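PDB 6WT9: NTP_transf_2 domain-containing protein from Capnocytophaga granulosa, which makes the second messenger 3',3'-c-di-GMP from two GTP molecules, releasing diphosphate, in a CBASS antiphage defence system that ends in death of the infected cell. Local coordinates for residues S60-E65 against K181-D186; L76-Q81 against L100-D105; T88-K93 against R245-I250. All coordinates share one frame; numbering follows the deposited sequence.

Contact 1 (S60-E65 against K181-D186); sequences SREAGE and KSMGRD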
# COMPACT_ATOMS: atom_id res chain seq x y z
N SER A 60 0.41 -9.83 -10.45
CA SER A 60 0.58 -9.94 -9.01
C SER A 60 -0.65 -10.56 -8.36
O SER A 60 -0.53 -11.39 -7.44
CB SER A 60 0.86 -8.56 -8.41
OG SER A 60 2.07 -8.02 -8.92
N ARG A 61 -1.84 -10.19 -8.83
CA ARG A 61 -3.06 -10.82 -8.33
C ARG A 61 -3.16 -12.27 -8.78
O ARG A 61 -3.73 -13.11 -8.07
CB ARG A 61 -4.28 -10.03 -8.78
CG ARG A 61 -5.39 -9.96 -7.75
CD ARG A 61 -6.62 -9.23 -8.28
NE ARG A 61 -7.63 -9.04 -7.24
CZ ARG A 61 -8.48 -9.98 -6.83
NH1 ARG A 61 -8.44 -11.19 -7.37
NH2 ARG A 61 -9.36 -9.71 -5.88
N GLU A 62 -2.61 -12.59 -9.96
CA GLU A 62 -2.65 -13.96 -10.46
C GLU A 62 -1.73 -14.87 -9.65
O GLU A 62 -2.06 -16.04 -9.43
CB GLU A 62 -2.27 -13.97 -11.94
CG GLU A 62 -2.15 -15.36 -12.55
CD GLU A 62 -1.79 -15.32 -14.02
OE1 GLU A 62 -1.97 -14.26 -14.65
OE2 GLU A 62 -1.31 -16.35 -14.54
N ALA A 63 -0.58 -14.35 -9.21
CA ALA A 63 0.32 -15.15 -8.39
C ALA A 63 -0.33 -15.52 -7.06
O ALA A 63 -0.17 -16.64 -6.56
CB ALA A 63 1.63 -14.41 -8.16
N GLY A 64 -1.06 -14.57 -6.46
CA GLY A 64 -1.82 -14.89 -5.26
C GLY A 64 -2.93 -15.89 -5.52
O GLY A 64 -3.29 -16.67 -4.63
N GLU A 65 -3.48 -15.89 -6.74
CA GLU A 65 -4.54 -16.83 -7.07
C GLU A 65 -4.01 -18.25 -7.18
O GLU A 65 -4.69 -19.21 -6.78
CB GLU A 65 -5.22 -16.40 -8.38
CG GLU A 65 -6.54 -17.09 -8.66
CD GLU A 65 -7.54 -16.92 -7.54
OE1 GLU A 65 -7.80 -17.90 -6.83
OE2 GLU A 65 -8.05 -15.79 -7.37
N LYS A 181 8.70 -18.66 -9.20
CA LYS A 181 9.84 -18.42 -10.08
C LYS A 181 9.42 -18.34 -11.54
O LYS A 181 10.11 -17.69 -12.35
CB LYS A 181 10.89 -19.52 -9.90
CG LYS A 181 11.42 -19.63 -8.48
CD LYS A 181 12.73 -20.41 -8.43
CE LYS A 181 12.59 -21.79 -9.05
NZ LYS A 181 13.87 -22.55 -8.99
N SER A 182 8.31 -18.97 -11.91
CA SER A 182 7.82 -18.88 -13.28
C SER A 182 7.32 -17.48 -13.61
O SER A 182 7.45 -17.03 -14.75
CB SER A 182 6.72 -19.91 -13.52
OG SER A 182 6.19 -19.80 -14.83
N MSE A 183 6.76 -16.78 -12.62
CA MSE A 183 6.19 -15.46 -12.85
C MSE A 183 7.07 -14.34 -12.30
O MSE A 183 6.88 -13.18 -12.65
CB MSE A 183 4.80 -15.36 -12.22
CG MSE A 183 3.84 -16.45 -12.64
SE MSE A 183 2.05 -16.15 -11.92
CE MSE A 183 1.64 -14.49 -12.84
N GLY A 184 8.01 -14.70 -11.44
CA GLY A 184 8.84 -13.70 -10.79
C GLY A 184 8.09 -12.81 -9.83
O GLY A 184 8.41 -11.62 -9.71
N ARG A 185 7.10 -13.35 -9.13
CA ARG A 185 6.28 -12.60 -8.19
C ARG A 185 6.34 -13.25 -6.81
O ARG A 185 6.51 -14.47 -6.69
CB ARG A 185 4.83 -12.51 -8.66
CG ARG A 185 4.63 -11.85 -10.01
CD ARG A 185 5.08 -10.40 -10.00
NE ARG A 185 4.70 -9.69 -11.22
CZ ARG A 185 5.43 -9.67 -12.33
NH1 ARG A 185 6.59 -10.30 -12.38
NH2 ARG A 185 4.99 -9.00 -13.39
N ASP A 186 6.19 -12.43 -5.78
CA ASP A 186 6.18 -12.89 -4.40
C ASP A 186 4.78 -12.79 -3.81
O ASP A 186 4.00 -11.90 -4.16
CB ASP A 186 7.16 -12.09 -3.53
CG ASP A 186 8.60 -12.45 -3.79
OD1 ASP A 186 8.85 -13.54 -4.36
OD2 ASP A 186 9.50 -11.67 -3.41
O HOH W 1 2.46 -10.84 -6.40
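Selenomethionine Met183 and the aliphatic stem of Arg185 lie against one flank of helix 54-71, meeting Glu62, Ala63 and Ser60. The apolar part centres on Ala63, whose methyl points at the other segment: its CB sits 3.8 Å from Arg185 CB and 4.2 Å from Met183 SE, so both residues rest on a single small side chain. Met183 runs straight as far as SE and then turns (chi3 64°), which carries its terminal methyl across the extended Glu62 chain at about a right angle. Met183 CE is closest to Glu62 CD, at 3.7 Å, and almost equally far from the two carboxylate oxygens; Glu62 is exposed here. Lys59 and Lys66 of the same helix also touch Met183.

Segment 181-186 holds the turn of a beta hairpin and the first residues of strand 185-194, which pairs antiparallel with strand 176-180. Gly184 and Arg185 both face Asn180, forming a G1 beta bulge, and the positive phi of Gly184 (67°) suits glycine there. Asn180 OD1 accepts a hydrogen bond from Met183 N within the turn.

Polar links across the contact are indirect. Ser60 OG lies at the edge of the Arg185 guanidinium, near its plane, but 3.9 Å from Arg185 NE; the hydroxyl is bonded instead to Ser96 O. Arg185 bends early (chi2 -63°), folding back over its own turn, where Arg185 NH1 makes a weak bond to Gly184 O at 3.5 Å. Its NH2 has a long, weak ion pair with Glu20. A water bridges the backbones, 3.2 Å from Ser60 O and 2.9 Å from Asp186 O, although other acceptors nearby may compete for its protons.

Contact 2 (L76-Q81 against L100-D105); sequences LDVEYQ and LLVISD
Glu79 and Ile103 form a hydrogen-bonded antiparallel pair: Glu79 N reaches Ile103 O at 2.7 Å, in the carbonyl plane, and Ile103 N returns to Glu79 O at 2.9 Å. Gln81 and Leu101 make the second such pair, with Leu101 N 2.7 Å from Gln81 O. Beyond the last bridge, Asp105 N donates to Asp77 O at 3.1 Å, well above the carbonyl plane. In the poorly ordered Asp105 carboxylate, Asp105 OD1 lies 4.0 Å from Glu79 OE1, an approach of like charges that is probably unfavourable; Glu79 OE1 has a weak bond to Trp194 NE1.

On one face Val78 CB packs on Val102 CG1 at 3.9 Å, and Tyr80 lies beside Val102, while Tyr80 CB meets Leu100 CD1. On the other, Gln81 CG touches Ile103 CD1 at 4.0 Å.

The pair belongs to the sheet of the nucleotidyltransferase domain, where strand 98-104 is antiparallel to strand 78-83 and, along its other edge, parallel to strand 185-194. Helices 54-71 and 147-164 cover the Val78, Tyr80 and Val102 face, with Ser104 OG bonded to Asp149; Phe229 of helix 228-241 packs on Gln81, Leu101 and Ile103.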
# COMPACT_ATOMS: atom_id res chain seq x y z
N LEU A 76 -8.93 -26.86 5.04
CA LEU A 76 -10.37 -26.98 5.23
C LEU A 76 -10.86 -25.88 6.16
O LEU A 76 -10.13 -25.39 7.02
CB LEU A 76 -10.74 -28.35 5.82
CG LEU A 76 -10.44 -29.59 4.98
CD1 LEU A 76 -10.87 -30.85 5.73
CD2 LEU A 76 -11.14 -29.51 3.64
N ASP A 77 -12.13 -25.50 5.97
CA ASP A 77 -12.83 -24.55 6.84
C ASP A 77 -12.13 -23.19 6.86
O ASP A 77 -11.94 -22.58 7.92
CB ASP A 77 -12.97 -25.11 8.26
CG ASP A 77 -13.52 -26.52 8.28
OD1 ASP A 77 -14.49 -26.79 7.55
OD2 ASP A 77 -12.99 -27.36 9.04
N VAL A 78 -11.75 -22.71 5.68
CA VAL A 78 -11.08 -21.42 5.54
C VAL A 78 -11.67 -20.65 4.38
O VAL A 78 -12.28 -21.22 3.46
CB VAL A 78 -9.55 -21.57 5.34
CG1 VAL A 78 -8.90 -22.23 6.54
CG2 VAL A 78 -9.26 -22.36 4.06
N GLU A 79 -11.50 -19.33 4.42
CA GLU A 79 -11.84 -18.46 3.31
C GLU A 79 -10.64 -17.58 2.99
O GLU A 79 -9.87 -17.22 3.87
CB GLU A 79 -13.08 -17.60 3.61
CG GLU A 79 -12.87 -16.52 4.66
CD GLU A 79 -14.13 -15.72 4.91
OE1 GLU A 79 -15.06 -16.26 5.54
OE2 GLU A 79 -14.20 -14.56 4.45
N TYR A 80 -10.49 -17.26 1.71
CA TYR A 80 -9.31 -16.58 1.20
C TYR A 80 -9.66 -15.15 0.82
O TYR A 80 -10.59 -14.92 0.04
CB TYR A 80 -8.73 -17.32 0.00
CG TYR A 80 -8.37 -18.76 0.30
CD1 TYR A 80 -7.12 -19.09 0.80
CD2 TYR A 80 -9.28 -19.78 0.07
CE1 TYR A 80 -6.79 -20.40 1.07
CE2 TYR A 80 -8.96 -21.10 0.34
CZ TYR A 80 -7.70 -21.40 0.85
OH TYR A 80 -7.37 -22.71 1.12
N GLN A 81 -8.91 -14.19 1.38
CA GLN A 81 -9.03 -12.79 1.03
C GLN A 81 -7.64 -12.22 0.76
O GLN A 81 -6.62 -12.85 1.06
CB GLN A 81 -9.73 -11.98 2.13
CG GLN A 81 -11.15 -12.44 2.45
CD GLN A 81 -12.06 -12.42 1.24
OE1 GLN A 81 -11.89 -11.61 0.32
NE2 GLN A 81 -13.04 -13.31 1.23
N LEU A 100 -1.93 -12.84 0.94
CA LEU A 100 -3.08 -13.73 0.91
C LEU A 100 -3.47 -14.07 2.34
O LEU A 100 -2.68 -14.68 3.07
CB LEU A 100 -2.75 -15.00 0.12
CG LEU A 100 -3.82 -16.09 0.17
CD1 LEU A 100 -5.09 -15.63 -0.53
CD2 LEU A 100 -3.30 -17.38 -0.43
N LEU A 101 -4.67 -13.66 2.74
CA LEU A 101 -5.18 -13.94 4.07
C LEU A 101 -5.95 -15.26 4.07
O LEU A 101 -6.81 -15.48 3.22
CB LEU A 101 -6.07 -12.80 4.56
CG LEU A 101 -5.36 -11.51 4.96
CD1 LEU A 101 -6.37 -10.41 5.22
CD2 LEU A 101 -4.51 -11.75 6.19
N VAL A 102 -5.63 -16.12 5.03
CA VAL A 102 -6.30 -17.40 5.21
C VAL A 102 -7.08 -17.31 6.51
O VAL A 102 -6.51 -17.41 7.60
CB VAL A 102 -5.32 -18.58 5.23
CG1 VAL A 102 -6.07 -19.90 5.31
CG2 VAL A 102 -4.42 -18.54 3.99
N ILE A 103 -8.39 -17.11 6.41
CA ILE A 103 -9.24 -16.79 7.55
C ILE A 103 -10.14 -17.98 7.84
O ILE A 103 -10.84 -18.47 6.94
CB ILE A 103 -10.07 -15.52 7.29
CG1 ILE A 103 -9.21 -14.47 6.57
CG2 ILE A 103 -10.62 -14.95 8.59
CD1 ILE A 103 -9.96 -13.20 6.23
N SER A 104 -10.13 -18.44 9.09
CA SER A 104 -10.95 -19.58 9.49
C SER A 104 -12.42 -19.19 9.58
O SER A 104 -12.76 -18.11 10.07
CB SER A 104 -10.48 -20.13 10.83
OG SER A 104 -9.21 -20.75 10.71
N ASP A 105 -13.29 -20.09 9.13
CA ASP A 105 -14.73 -19.88 9.17
C ASP A 105 -15.32 -20.06 10.56
O ASP A 105 -16.55 -20.00 10.71
CB ASP A 105 -15.42 -20.84 8.19
CG ASP A 105 -14.83 -20.78 6.80
OD1 ASP A 105 -13.91 -19.96 6.59
OD2 ASP A 105 -15.28 -21.55 5.93

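Contact 3 (T88-K93 against R245-I250); sequences TNTHIK and RLKKMI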
# COMPACT_ATOMS: atom_id res chain seq x y z
N THR A 88 -5.77 -1.72 -3.23
CA THR A 88 -6.18 -0.33 -3.37
C THR A 88 -5.51 0.36 -4.55
O THR A 88 -5.70 1.56 -4.73
CB THR A 88 -5.90 0.46 -2.09
OG1 THR A 88 -4.56 0.22 -1.66
CG2 THR A 88 -6.87 0.05 -0.98
N ASN A 89 -4.71 -0.37 -5.33
CA ASN A 89 -4.01 0.20 -6.48
C ASN A 89 -3.18 1.42 -6.08
O ASN A 89 -3.05 2.40 -6.82
CB ASN A 89 -4.99 0.54 -7.61
CG ASN A 89 -4.29 0.77 -8.94
OD1 ASN A 89 -3.20 0.26 -9.18
ND2 ASN A 89 -4.93 1.55 -9.81
N THR A 90 -2.62 1.37 -4.87
CA THR A 90 -1.73 2.41 -4.36
C THR A 90 -0.28 1.95 -4.33
O THR A 90 0.58 2.67 -3.81
CB THR A 90 -2.17 2.86 -2.97
OG1 THR A 90 -2.23 1.73 -2.09
CG2 THR A 90 -3.53 3.54 -3.03
N HIS A 91 0.01 0.76 -4.85
CA HIS A 91 1.38 0.30 -4.95
C HIS A 91 2.12 1.11 -6.00
O HIS A 91 1.54 1.61 -6.96
CB HIS A 91 1.43 -1.20 -5.28
CG HIS A 91 0.70 -1.57 -6.54
ND1 HIS A 91 -0.65 -1.36 -6.71
CD2 HIS A 91 1.14 -2.17 -7.68
CE1 HIS A 91 -1.01 -1.80 -7.91
NE2 HIS A 91 0.06 -2.29 -8.51
N ILE A 92 3.43 1.25 -5.80
CA ILE A 92 4.27 2.06 -6.67
C ILE A 92 5.28 1.24 -7.46
O ILE A 92 5.96 1.80 -8.33
CB ILE A 92 5.00 3.17 -5.88
CG1 ILE A 92 5.87 2.56 -4.78
CG2 ILE A 92 4.00 4.15 -5.29
CD1 ILE A 92 6.66 3.59 -4.00
N LYS A 93 5.42 -0.05 -7.17
CA LYS A 93 6.36 -0.91 -7.88
C LYS A 93 5.60 -1.85 -8.81
O LYS A 93 4.56 -2.41 -8.43
CB LYS A 93 7.21 -1.73 -6.91
CG LYS A 93 7.93 -0.91 -5.86
CD LYS A 93 9.02 -1.73 -5.19
CE LYS A 93 8.52 -3.11 -4.79
NZ LYS A 93 9.61 -3.98 -4.28
N ARG A 245 -8.12 10.98 -7.15
CA ARG A 245 -7.16 11.95 -6.62
C ARG A 245 -6.53 11.48 -5.31
O ARG A 245 -5.35 11.76 -5.06
CB ARG A 245 -7.83 13.31 -6.44
CG ARG A 245 -8.10 14.04 -7.75
CD ARG A 245 -9.06 15.20 -7.53
NE ARG A 245 -9.24 16.01 -8.73
CZ ARG A 245 -10.15 15.76 -9.67
NH1 ARG A 245 -10.97 14.73 -9.54
NH2 ARG A 245 -10.24 16.55 -10.73
N LEU A 246 -7.29 10.78 -4.47
CA LEU A 246 -6.73 10.28 -3.22
C LEU A 246 -5.58 9.32 -3.47
O LEU A 246 -4.56 9.35 -2.77
CB LEU A 246 -7.82 9.60 -2.38
CG LEU A 246 -7.32 8.89 -1.12
CD1 LEU A 246 -6.71 9.87 -0.14
CD2 LEU A 246 -8.44 8.09 -0.46
N LYS A 247 -5.72 8.45 -4.47
CA LYS A 247 -4.66 7.48 -4.75
C LYS A 247 -3.44 8.15 -5.37
O LYS A 247 -2.31 7.71 -5.13
CB LYS A 247 -5.18 6.37 -5.65
CG LYS A 247 -6.27 5.52 -5.00
CD LYS A 247 -6.74 4.40 -5.92
CE LYS A 247 -7.91 3.66 -5.32
NZ LYS A 247 -8.32 2.51 -6.16
N LYS A 248 -3.64 9.20 -6.18
CA LYS A 248 -2.50 9.95 -6.70
C LYS A 248 -1.64 10.50 -5.58
O LYS A 248 -0.41 10.40 -5.61
CB LYS A 248 -2.98 11.08 -7.62
CG LYS A 248 -3.29 10.66 -9.04
CD LYS A 248 -3.57 11.87 -9.92
CE LYS A 248 -3.88 11.46 -11.35
NZ LYS A 248 -5.09 10.61 -11.43
N MSE A 249 -2.28 11.09 -4.57
CA MSE A 249 -1.56 11.65 -3.43
C MSE A 249 -0.82 10.57 -2.65
O MSE A 249 0.32 10.75 -2.25
CB MSE A 249 -2.51 12.41 -2.51
CG MSE A 249 -3.01 13.72 -3.09
SE MSE A 249 -4.01 14.79 -1.79
CE MSE A 249 -5.49 13.57 -1.48
N ILE A 250 -1.50 9.43 -2.44
CA ILE A 250 -0.89 8.33 -1.69
C ILE A 250 0.35 7.81 -2.42
O ILE A 250 1.43 7.72 -1.84
CB ILE A 250 -1.92 7.21 -1.46
CG1 ILE A 250 -2.99 7.66 -0.47
CG2 ILE A 250 -1.23 5.94 -0.96
CD1 ILE A 250 -4.07 6.61 -0.20
O HOH W 2 -7.92 2.54 -9.06
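Thr90 and Lys247 bring the two backbones closest, CA to CA 5.9 Å, where the chain leaving helix 85-88 through a Schellman motif, with Asn89 at positive phi (54°), passes the start of helix 245-259. Lys247 makes the largest single share of the contact. Its chain is fully extended beyond CG and runs along the Thr88 carbonyl, so that Lys247 NZ and CE are both 3.1 Å from Thr88 O. The carbonyl therefore meets the end of the chain from the side, and the NZ bond to Thr88 O is weak. The ammonium has a firmer partner in Asn236 OD1, and a water links it to the neighbouring amide, 2.9 Å from Lys247 NZ and 3.2 Å from Asn89 ND2. A positive charge beside the carbonyl end of helix 85-88 would be electrostatically favourable.

Thr90 supplies the apolar half. With chi1 at 56°, its hydroxyl sits between the backbone N and the carbonyl carbon while CG2 swings toward the helix. Thr90 CG2 lands 3.9 Å from Lys247 CG, the two side chains crossing at about a right angle, and Thr90 CB meets Ile250 CG2 at 3.8 Å. The methyl thus rests between Lys247 and Ile250, about one turn apart on the helix. On the other branch, Thr90 OG1 is hydrogen-bonded to Thr88 OG1 at 2.8 Å, and Thr88 OG1 is bonded in turn to Ser85 O, a chain that ties the turn back to its own helix.

Further along helix 245-259, Arg251 and Lys254 bind the carbonyl oxygens of Asn89 and Thr90. Helix 228-241 closes over Thr88 through Ile235 and Asn236, and helix 268-276 packs on Ile250 through Asn272 and Cys275, placing this loop of the nucleotidyltransferase domain among the helices that follow the sheet in sequence.

How the contacts relate
From the N terminus, helix 54-71 opens contact 1, strand 78-83 follows it and opens contact 2, and the loop after helix 85-88 opens contact 3. Contact 2 closes first, at strand 98-104, and so lies wholly within the longer loop that contact 1 closes at the hairpin turn leading into strand 185-194. Contact 3 closes last, on helix 245-259, and crosses both. Contacts 1 and 2 reach neighbouring strands of one sheet and touch where Gly64 O packs on Leu100 CD2 at 4.3 Å. Contact 3 stands apart, its centre about 21 Å from that of contact 1 and 27 Å from that of contact 2, and joins the nucleotidyltransferase domain to the later helices.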